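Local structure of orotidine 5'-phosphate decarboxylase (Lactobacillus acidophilus, 3TFX) at residues I22-G27 against D224-A228; D159-P165 against F179-G185; P165-K169 against E207-S211. The protein probably catalyses the decarboxylation of orotidine 5'-monophosphate to uridine 5'-monophosphate, the last step of de novo UMP synthesis, as a homodimeric TIM barrel. All blocks are in the same frame, centred on the assembly; numbering follows the deposited sequence.

Overall arrangement
The three contacts sample one closed barrel of eight parallel strands, and they illustrate how such a barrel is held both by its sheet and by its outer layer. Interaction 2 pairs strands 160-162 and 180-183, with its centre about 7 Å from that of the chain. Interaction 3 lies just outside it, the centres about 8 Å apart. The two share Pro-165, and Tyr-181 O is 2.8 Å from Ser-211 N, a probable hydrogen bond. Interaction 1, where the first and last barrel helices meet, stands apart, its centre about 24 Å from that of interaction 2. The predicted substrate site comes closest at interaction 2, where Gly-185 lies about 5 Å from the side chain of Arg-187.

Interaction 1 of 3, residues I22-G27 against D224-A228; sequences ILSKLG and DPKAA
Lys-226 and Pro-225, in the first turn of helix 225-236, pack against the turn that ends helix 16-24, so that the last helix of the TIM barrel meets the first and the outer helical layer closes on itself. Lys-226 runs along the backbone of this turn. Its CB lies 3.2 Å from Lys-25 O. CG then passes Leu-26 O at 3.7 Å, and CD and CE both come to rest beside Gly-27 CA, CD at 3.9 Å. With CG anti to the backbone N (chi1 -172°) and every later torsion extended, the aliphatic chain follows three successive residues of the turn. The contact made by this lysine is therefore one of methylenes against backbone.

Pro-225 fills the other half of the contact, its CB directed at the opposing segment. Leu-26 reaches it with one branch, CD2, which sits 4.0 Å from Pro-225 CB, the two side chains crossing at about a right angle. CD1 of Ile-22, in the last helical turn, comes to 4.3 Å from Pro-225 CG, while the CB of Lys-25 borders the same ring carbon. Behind this apolar patch, Leu-26 also rests on Val-34 of strand 33-36 and on Ile-219 of helix 217-220, which ties the helix junction to the barrel wall. Gly-27 has a positive phi (122°), and a CB on it would press against the preceding carbonyl oxygen. The start of helix 225-236 is capped by Asp-224, whose OD1 accepts from Ala-227 N at 3.3 Å, the donor standing above the carboxylate plane.

Interaction 2 of 3, residues D159-P165 against F179-G185; sequences DGVICSP and FLYVTPG
Asp-159 O is gripped by Leu-180 N at 2.8 Å, the donor lying in the carbonyl plane on a lone pair, and Phe-179 CA adds a CA-H...O contact to the same oxygen. Three further bonds continue the ladder: Val-161 N to Leu-180 O, Val-182 N to Val-161 O, and Cys-163 N to Val-182 O. In the first two of these the donor stands almost straight ahead of the carbonyl, whereas Cys-163 N is tilted 28° from the carbonyl plane of Val-182. This is the parallel pairing of a beta-alpha-beta unit in the TIM barrel, helix 168-175 linking the two strands.

The Phe-179 ring lies over the backbone of Gly-160, whose CA sits 3.5 Å from the ring centroid in a CH-pi contact over the face. A CB on this glycine would clash with Leu-180 O. Val-161 sends both methyls to Phe-179 CE2, CG2 also reaching Tyr-181 CD1 at 4.0 Å. On the face shared by Ile-162 and Val-182, Ile-162 has CG1 anti to its carbonyl carbon (chi1 -49°) and CG2 anti to its backbone N, which brings CD1 to Val-182 CG1 and CG2 to Pro-184 CD, 3.9 Å away. Cys-163 SG lies near the plane of the Tyr-181 ring, at its edge, and 4.0 Å from Thr-183 CG2.

Interaction 3 of 3, residues P165-K169 against E207-S211; sequences PLEVK and EWGSS
The backbones of 165-169 and 207-211 come nearest at Val-168 and Gly-209, whose CA atoms are 6.6 Å apart, and Gly-209, with positive phi (93°), ends helix 202-207 in a Schellman motif. Just before this glycine, Trp-208 starts its side chain out toward the opposing segment and makes the largest single contribution to the contact. With CG anti to its carbonyl carbon (chi1 -64°), the indole reaches across to the start of helix 168-175. Its six-membered ring takes Pro-165 CB at the edge, in the ring plane, 3.8 Å from CE3, and the same CE3 lies 3.7 Å from Pro-165 O. Farther along this ring, CH2 is approached by Leu-166 CD2. At the pyrrole end, Lys-169 crosses the indole at about a right angle. Bends at chi2 and chi4 bring its CE to 3.5 Å from Trp-208 CD1, with NZ beside the same carbon.

Val-168 meets the backbone instead of the ring. Its CG1, anti to the backbone N, touches Trp-208 O at 3.4 Å and Gly-209 O at 3.7 Å, while the residue also packs on Tyr-181 and Thr-183 of the neighbouring strand. Replacing Trp-208 by an alanine is likely to leave Pro-165 CB and Lys-169 CE without their partner, opening a gap between the helix start and the loop.

Ser-210 OG extends the link inward through a hydrogen bond with Thr-183 OG1. The contact thus joins the outer helix after the sixth strand of the TIM barrel to the loop leading into its eighth, strand 212-215.

Interaction 1 of 3, residues I22-G27 against D224-A228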
loop_
_atom_site.group_PDB
_atom_site.type_symbol
_atom_site.label_atom_id
_atom_site.label_comp_id
_atom_site.label_asym_id
_atom_site.label_seq_id
_atom_site.Cartn_x
_atom_site.Cartn_y
_atom_site.Cartn_z
ATOM N N ILE A 22 23.113 4.975 -9.411
ATOM C CA ILE A 22 23.504 4.347 -8.138
ATOM C C ILE A 22 23.802 2.864 -8.309
ATOM O O ILE A 22 24.780 2.369 -7.761
ATOM C CB ILE A 22 22.522 4.625 -6.933
ATOM C CG1 ILE A 22 23.101 4.074 -5.633
ATOM C CG2 ILE A 22 21.112 4.055 -7.167
ATOM C CD1 ILE A 22 24.415 4.728 -5.219
ATOM N N LEU A 23 22.982 2.171 -9.098
ATOM C CA LEU A 23 23.164 0.744 -9.366
ATOM C C LEU A 23 24.506 0.429 -10.019
ATOM O O LEU A 23 25.158 -0.562 -9.665
ATOM C CB LEU A 23 22.020 0.209 -10.227
ATOM C CG LEU A 23 20.843 -0.556 -9.606
ATOM C CD1 LEU A 23 20.467 -0.045 -8.246
ATOM C CD2 LEU A 23 19.649 -0.512 -10.528
ATOM N N SER A 24 24.927 1.271 -10.964
ATOM C CA SER A 24 26.228 1.103 -11.621
ATOM C C SER A 24 27.406 1.147 -10.636
ATOM O O SER A 24 28.512 0.696 -10.948
ATOM C CB SER A 24 26.418 2.160 -12.700
ATOM O OG SER A 24 26.745 3.409 -12.115
ATOM N N LYS A 25 27.156 1.669 -9.440
ATOM C CA LYS A 25 28.198 1.789 -8.427
ATOM C C LYS A 25 28.119 0.753 -7.310
ATOM O O LYS A 25 28.879 0.844 -6.357
ATOM C CB LYS A 25 28.151 3.182 -7.802
ATOM C CG LYS A 25 28.437 4.311 -8.778
ATOM C CD LYS A 25 28.286 5.640 -8.066
ATOM C CE LYS A 25 28.288 6.793 -9.034
ATOM N NZ LYS A 25 27.761 8.005 -8.352
ATOM N N LEU A 26 27.199 -0.211 -7.405
ATOM C CA LEU A 26 26.966 -1.132 -6.290
ATOM C C LEU A 26 27.643 -2.472 -6.494
ATOM O O LEU A 26 27.819 -3.257 -5.547
ATOM C CB LEU A 26 25.465 -1.306 -5.997
ATOM C CG LEU A 26 24.734 -0.066 -5.464
ATOM C CD1 LEU A 26 23.265 -0.380 -5.168
ATOM C CD2 LEU A 26 25.417 0.490 -4.226
ATOM N N GLY A 27 28.026 -2.729 -7.732
ATOM C CA GLY A 27 28.752 -3.947 -8.062
ATOM C C GLY A 27 28.041 -4.774 -9.096
ATOM O O GLY A 27 27.202 -4.270 -9.840
ATOM N N ASP A 224 32.638 5.839 -2.145
ATOM C CA ASP A 224 32.787 4.559 -2.847
ATOM C C ASP A 224 31.631 3.647 -2.390
ATOM O O ASP A 224 31.769 2.919 -1.403
ATOM C CB ASP A 224 34.147 3.937 -2.497
ATOM C CG ASP A 224 34.519 2.745 -3.399
ATOM O OD1 ASP A 224 33.628 2.137 -4.056
ATOM O OD2 ASP A 224 35.730 2.419 -3.445
ATOM N N PRO A 225 30.462 3.721 -3.071
ATOM C CA PRO A 225 29.334 2.918 -2.585
ATOM C C PRO A 225 29.575 1.404 -2.600
ATOM O O PRO A 225 29.114 0.714 -1.701
ATOM C CB PRO A 225 28.193 3.308 -3.528
ATOM C CG PRO A 225 28.497 4.743 -3.880
ATOM C CD PRO A 225 30.022 4.745 -4.044
ATOM N N LYS A 226 30.277 0.898 -3.611
ATOM C CA LYS A 226 30.551 -0.522 -3.695
ATOM C C LYS A 226 31.372 -1.012 -2.490
ATOM O O LYS A 226 31.007 -2.003 -1.829
ATOM C CB LYS A 226 31.248 -0.871 -5.003
ATOM C CG LYS A 226 31.385 -2.369 -5.217
ATOM C CD LYS A 226 32.079 -2.694 -6.525
ATOM C CE LYS A 226 32.484 -4.167 -6.561
ATOM N NZ LYS A 226 33.244 -4.467 -7.809
ATOM N N ALA A 227 32.446 -0.291 -2.174
ATOM C CA ALA A 227 33.289 -0.670 -1.047
ATOM C C ALA A 227 32.567 -0.473 0.297
ATOM O O ALA A 227 32.787 -1.230 1.231
ATOM C CB ALA A 227 34.604 0.091 -1.082
ATOM N N ALA A 228 31.699 0.531 0.396
ATOM C CA ALA A 228 30.900 0.700 1.610
ATOM C C ALA A 228 29.927 -0.461 1.788
ATOM O O ALA A 228 29.684 -0.897 2.905
ATOM C CB ALA A 228 30.153 2.014 1.590
#

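Interaction 2 of 3, residues D159-P165 against F179-G185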
loop_
_atom_site.group_PDB
_atom_site.type_symbol
_atom_site.label_atom_id
_atom_site.label_comp_id
_atom_site.label_asym_id
_atom_site.label_seq_id
_atom_site.Cartn_x
_atom_site.Cartn_y
_atom_site.Cartn_z
ATOM N N ASP A 159 6.419 -14.713 6.125
ATOM C CA ASP A 159 7.741 -15.295 6.312
ATOM C C ASP A 159 8.615 -14.506 7.282
ATOM O O ASP A 159 9.651 -14.993 7.738
ATOM C CB ASP A 159 8.435 -15.423 4.969
ATOM C CG ASP A 159 7.651 -16.270 4.006
ATOM O OD1 ASP A 159 7.456 -17.470 4.296
ATOM O OD2 ASP A 159 7.230 -15.736 2.963
ATOM N N GLY A 160 8.192 -13.286 7.592
ATOM C CA GLY A 160 8.973 -12.431 8.473
ATOM C C GLY A 160 8.261 -11.144 8.808
ATOM O O GLY A 160 7.106 -10.951 8.418
ATOM N N VAL A 161 8.941 -10.289 9.582
ATOM C CA VAL A 161 8.443 -8.960 9.917
ATOM C C VAL A 161 9.525 -7.885 9.715
ATOM O O VAL A 161 10.718 -8.164 9.768
ATOM C CB VAL A 161 7.988 -8.861 11.387
ATOM C CG1 VAL A 161 6.656 -9.533 11.584
ATOM C CG2 VAL A 161 9.081 -9.415 12.336
ATOM N N ILE A 162 9.085 -6.651 9.511
ATOM C CA ILE A 162 9.960 -5.501 9.609
ATOM C C ILE A 162 9.905 -5.052 11.059
ATOM O O ILE A 162 8.828 -4.762 11.566
ATOM C CB ILE A 162 9.461 -4.336 8.717
ATOM C CG1 ILE A 162 9.134 -4.814 7.285
ATOM C CG2 ILE A 162 10.422 -3.107 8.820
ATOM C CD1 ILE A 162 10.282 -5.442 6.503
ATOM N N CYS A 163 11.060 -4.991 11.722
ATOM C CA CYS A 163 11.138 -4.516 13.095
ATOM C C CYS A 163 12.420 -3.726 13.283
ATOM O O CYS A 163 13.288 -3.747 12.431
ATOM C CB CYS A 163 11.086 -5.690 14.086
ATOM S SG CYS A 163 12.438 -6.905 13.900
ATOM N N SER A 164 12.528 -3.022 14.403
ATOM C CA SER A 164 13.751 -2.310 14.730
ATOM C C SER A 164 14.761 -3.319 15.284
ATOM O O SER A 164 14.363 -4.336 15.855
ATOM C CB SER A 164 13.479 -1.245 15.787
ATOM O OG SER A 164 13.830 -1.759 17.050
ATOM N N PRO A 165 16.065 -3.049 15.113
ATOM C CA PRO A 165 17.104 -3.914 15.673
ATOM C C PRO A 165 16.860 -4.300 17.142
ATOM O O PRO A 165 17.072 -5.455 17.520
ATOM C CB PRO A 165 18.383 -3.071 15.538
ATOM C CG PRO A 165 17.969 -1.763 14.859
ATOM C CD PRO A 165 16.638 -2.003 14.246
ATOM N N PHE A 179 11.589 -17.754 10.571
ATOM C CA PHE A 179 11.036 -16.409 10.430
ATOM C C PHE A 179 12.176 -15.441 10.138
ATOM O O PHE A 179 13.316 -15.649 10.585
ATOM C CB PHE A 179 10.342 -15.986 11.723
ATOM C CG PHE A 179 9.143 -15.080 11.523
ATOM C CD1 PHE A 179 8.098 -15.451 10.680
ATOM C CD2 PHE A 179 9.045 -13.872 12.219
ATOM C CE1 PHE A 179 6.973 -14.627 10.515
ATOM C CE2 PHE A 179 7.928 -13.039 12.065
ATOM C CZ PHE A 179 6.880 -13.428 11.221
ATOM N N LEU A 180 11.868 -14.392 9.386
ATOM C CA LEU A 180 12.858 -13.378 9.029
ATOM C C LEU A 180 12.633 -12.103 9.816
ATOM O O LEU A 180 11.558 -11.518 9.770
ATOM C CB LEU A 180 12.809 -13.091 7.524
ATOM C CG LEU A 180 13.185 -14.271 6.614
ATOM C CD1 LEU A 180 12.809 -13.965 5.185
ATOM C CD2 LEU A 180 14.699 -14.685 6.727
ATOM N N TYR A 181 13.652 -11.667 10.546
ATOM C CA TYR A 181 13.578 -10.380 11.230
ATOM C C TYR A 181 14.377 -9.377 10.408
ATOM O O TYR A 181 15.611 -9.407 10.408
ATOM C CB TYR A 181 14.066 -10.514 12.683
ATOM C CG TYR A 181 13.336 -11.626 13.418
ATOM C CD1 TYR A 181 12.117 -11.379 14.041
ATOM C CD2 TYR A 181 13.842 -12.922 13.450
ATOM C CE1 TYR A 181 11.420 -12.395 14.709
ATOM C CE2 TYR A 181 13.152 -13.956 14.125
ATOM C CZ TYR A 181 11.939 -13.677 14.736
ATOM O OH TYR A 181 11.238 -14.670 15.379
ATOM N N VAL A 182 13.656 -8.526 9.674
ATOM C CA VAL A 182 14.254 -7.577 8.731
ATOM C C VAL A 182 14.293 -6.179 9.349
ATOM O O VAL A 182 13.244 -5.615 9.691
ATOM C CB VAL A 182 13.508 -7.566 7.392
ATOM C CG1 VAL A 182 14.092 -6.502 6.433
ATOM C CG2 VAL A 182 13.545 -8.966 6.748
ATOM N N THR A 183 15.505 -5.640 9.502
ATOM C CA THR A 183 15.735 -4.444 10.325
ATOM C C THR A 183 16.388 -3.282 9.548
ATOM O O THR A 183 17.563 -3.374 9.187
ATOM C CB THR A 183 16.624 -4.781 11.555
ATOM O OG1 THR A 183 17.920 -5.182 11.107
ATOM C CG2 THR A 183 16.034 -5.925 12.367
ATOM N N PRO A 184 15.632 -2.178 9.305
ATOM C CA PRO A 184 16.123 -1.009 8.521
ATOM C C PRO A 184 16.964 0.102 9.171
ATOM O O PRO A 184 17.562 0.926 8.452
ATOM C CB PRO A 184 14.826 -0.381 7.965
ATOM C CG PRO A 184 13.777 -0.755 8.949
ATOM C CD PRO A 184 14.169 -2.114 9.517
ATOM N N GLY A 185 17.038 0.203 10.485
ATOM C CA GLY A 185 17.667 1.454 11.015
ATOM C C GLY A 185 19.191 1.582 10.966
ATOM O O GLY A 185 19.773 2.419 11.665
#

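Interaction 3 of 3, residues P165-K169 against E207-S211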
loop_
_atom_site.group_PDB
_atom_site.type_symbol
_atom_site.label_atom_id
_atom_site.label_comp_id
_atom_site.label_asym_id
_atom_site.label_seq_id
_atom_site.Cartn_x
_atom_site.Cartn_y
_atom_site.Cartn_z
ATOM N N PRO A 165 16.065 -3.049 15.113
ATOM C CA PRO A 165 17.104 -3.914 15.673
ATOM C C PRO A 165 16.860 -4.300 17.142
ATOM O O PRO A 165 17.072 -5.455 17.520
ATOM C CB PRO A 165 18.383 -3.071 15.538
ATOM C CG PRO A 165 17.969 -1.763 14.859
ATOM C CD PRO A 165 16.638 -2.003 14.246
ATOM N N LEU A 166 16.395 -3.347 17.944
ATOM C CA LEU A 166 16.160 -3.561 19.371
ATOM C C LEU A 166 14.982 -4.475 19.679
ATOM O O LEU A 166 14.927 -5.076 20.756
ATOM C CB LEU A 166 15.930 -2.225 20.075
ATOM C CG LEU A 166 17.123 -1.352 20.487
ATOM C CD1 LEU A 166 16.654 0.067 20.745
ATOM C CD2 LEU A 166 17.800 -1.913 21.732
ATOM N N GLU A 167 14.035 -4.566 18.746
ATOM C CA GLU A 167 12.836 -5.375 18.933
ATOM C C GLU A 167 13.082 -6.866 18.686
ATOM O O GLU A 167 12.287 -7.696 19.111
ATOM C CB GLU A 167 11.699 -4.880 18.023
ATOM C CG GLU A 167 11.044 -3.581 18.489
ATOM C CD GLU A 167 10.114 -2.950 17.440
ATOM O OE1 GLU A 167 10.272 -3.208 16.228
ATOM O OE2 GLU A 167 9.228 -2.168 17.835
ATOM N N VAL A 168 14.173 -7.197 17.996
ATOM C CA VAL A 168 14.376 -8.572 17.532
ATOM C C VAL A 168 14.260 -9.576 18.680
ATOM O O VAL A 168 13.564 -10.579 18.534
ATOM C CB VAL A 168 15.699 -8.768 16.732
ATOM C CG1 VAL A 168 15.846 -10.226 16.248
ATOM C CG2 VAL A 168 15.752 -7.822 15.549
ATOM N N LYS A 169 14.881 -9.267 19.824
ATOM C CA LYS A 169 14.957 -10.222 20.932
ATOM C C LYS A 169 13.583 -10.638 21.454
ATOM O O LYS A 169 13.321 -11.825 21.584
ATOM C CB LYS A 169 15.887 -9.742 22.067
ATOM C CG LYS A 169 17.281 -9.276 21.580
ATOM C CD LYS A 169 18.438 -9.866 22.404
ATOM C CE LYS A 169 19.759 -9.237 21.997
ATOM N NZ LYS A 169 20.872 -10.224 21.983
ATOM N N GLU A 207 24.677 -9.376 16.088
ATOM C CA GLU A 207 24.676 -9.913 17.443
ATOM C C GLU A 207 23.258 -10.081 17.984
ATOM O O GLU A 207 22.987 -11.021 18.718
ATOM C CB GLU A 207 25.507 -9.026 18.386
ATOM C CG GLU A 207 27.010 -9.064 18.106
ATOM C CD GLU A 207 27.802 -7.974 18.847
ATOM O OE1 GLU A 207 29.039 -7.989 18.743
ATOM O OE2 GLU A 207 27.212 -7.102 19.524
ATOM N N TRP A 208 22.369 -9.170 17.601
ATOM C CA TRP A 208 20.998 -9.170 18.094
ATOM C C TRP A 208 20.048 -10.085 17.330
ATOM O O TRP A 208 18.868 -10.196 17.697
ATOM C CB TRP A 208 20.449 -7.748 18.128
ATOM C CG TRP A 208 21.178 -6.866 19.083
ATOM C CD1 TRP A 208 21.989 -7.258 20.118
ATOM C CD2 TRP A 208 21.141 -5.442 19.123
ATOM N NE1 TRP A 208 22.469 -6.165 20.787
ATOM C CE2 TRP A 208 21.964 -5.033 20.201
ATOM C CE3 TRP A 208 20.500 -4.463 18.349
ATOM C CZ2 TRP A 208 22.161 -3.691 20.524
ATOM C CZ3 TRP A 208 20.708 -3.128 18.665
ATOM C CH2 TRP A 208 21.526 -2.755 19.743
ATOM N N GLY A 209 20.554 -10.727 16.274
ATOM C CA GLY A 209 19.787 -11.739 15.537
ATOM C C GLY A 209 18.989 -11.266 14.327
ATOM O O GLY A 209 18.100 -11.972 13.874
ATOM N N SER A 210 19.298 -10.080 13.791
ATOM C CA SER A 210 18.669 -9.632 12.538
ATOM C C SER A 210 18.925 -10.632 11.385
ATOM O O SER A 210 20.048 -11.117 11.215
ATOM C CB SER A 210 19.155 -8.229 12.166
ATOM O OG SER A 210 18.678 -7.867 10.885
ATOM N N SER A 211 17.876 -10.979 10.632
ATOM C CA SER A 211 18.023 -11.881 9.482
ATOM C C SER A 211 18.532 -11.132 8.260
ATOM O O SER A 211 19.123 -11.730 7.366
ATOM C CB SER A 211 16.683 -12.533 9.123
ATOM O OG SER A 211 16.043 -13.048 10.274
#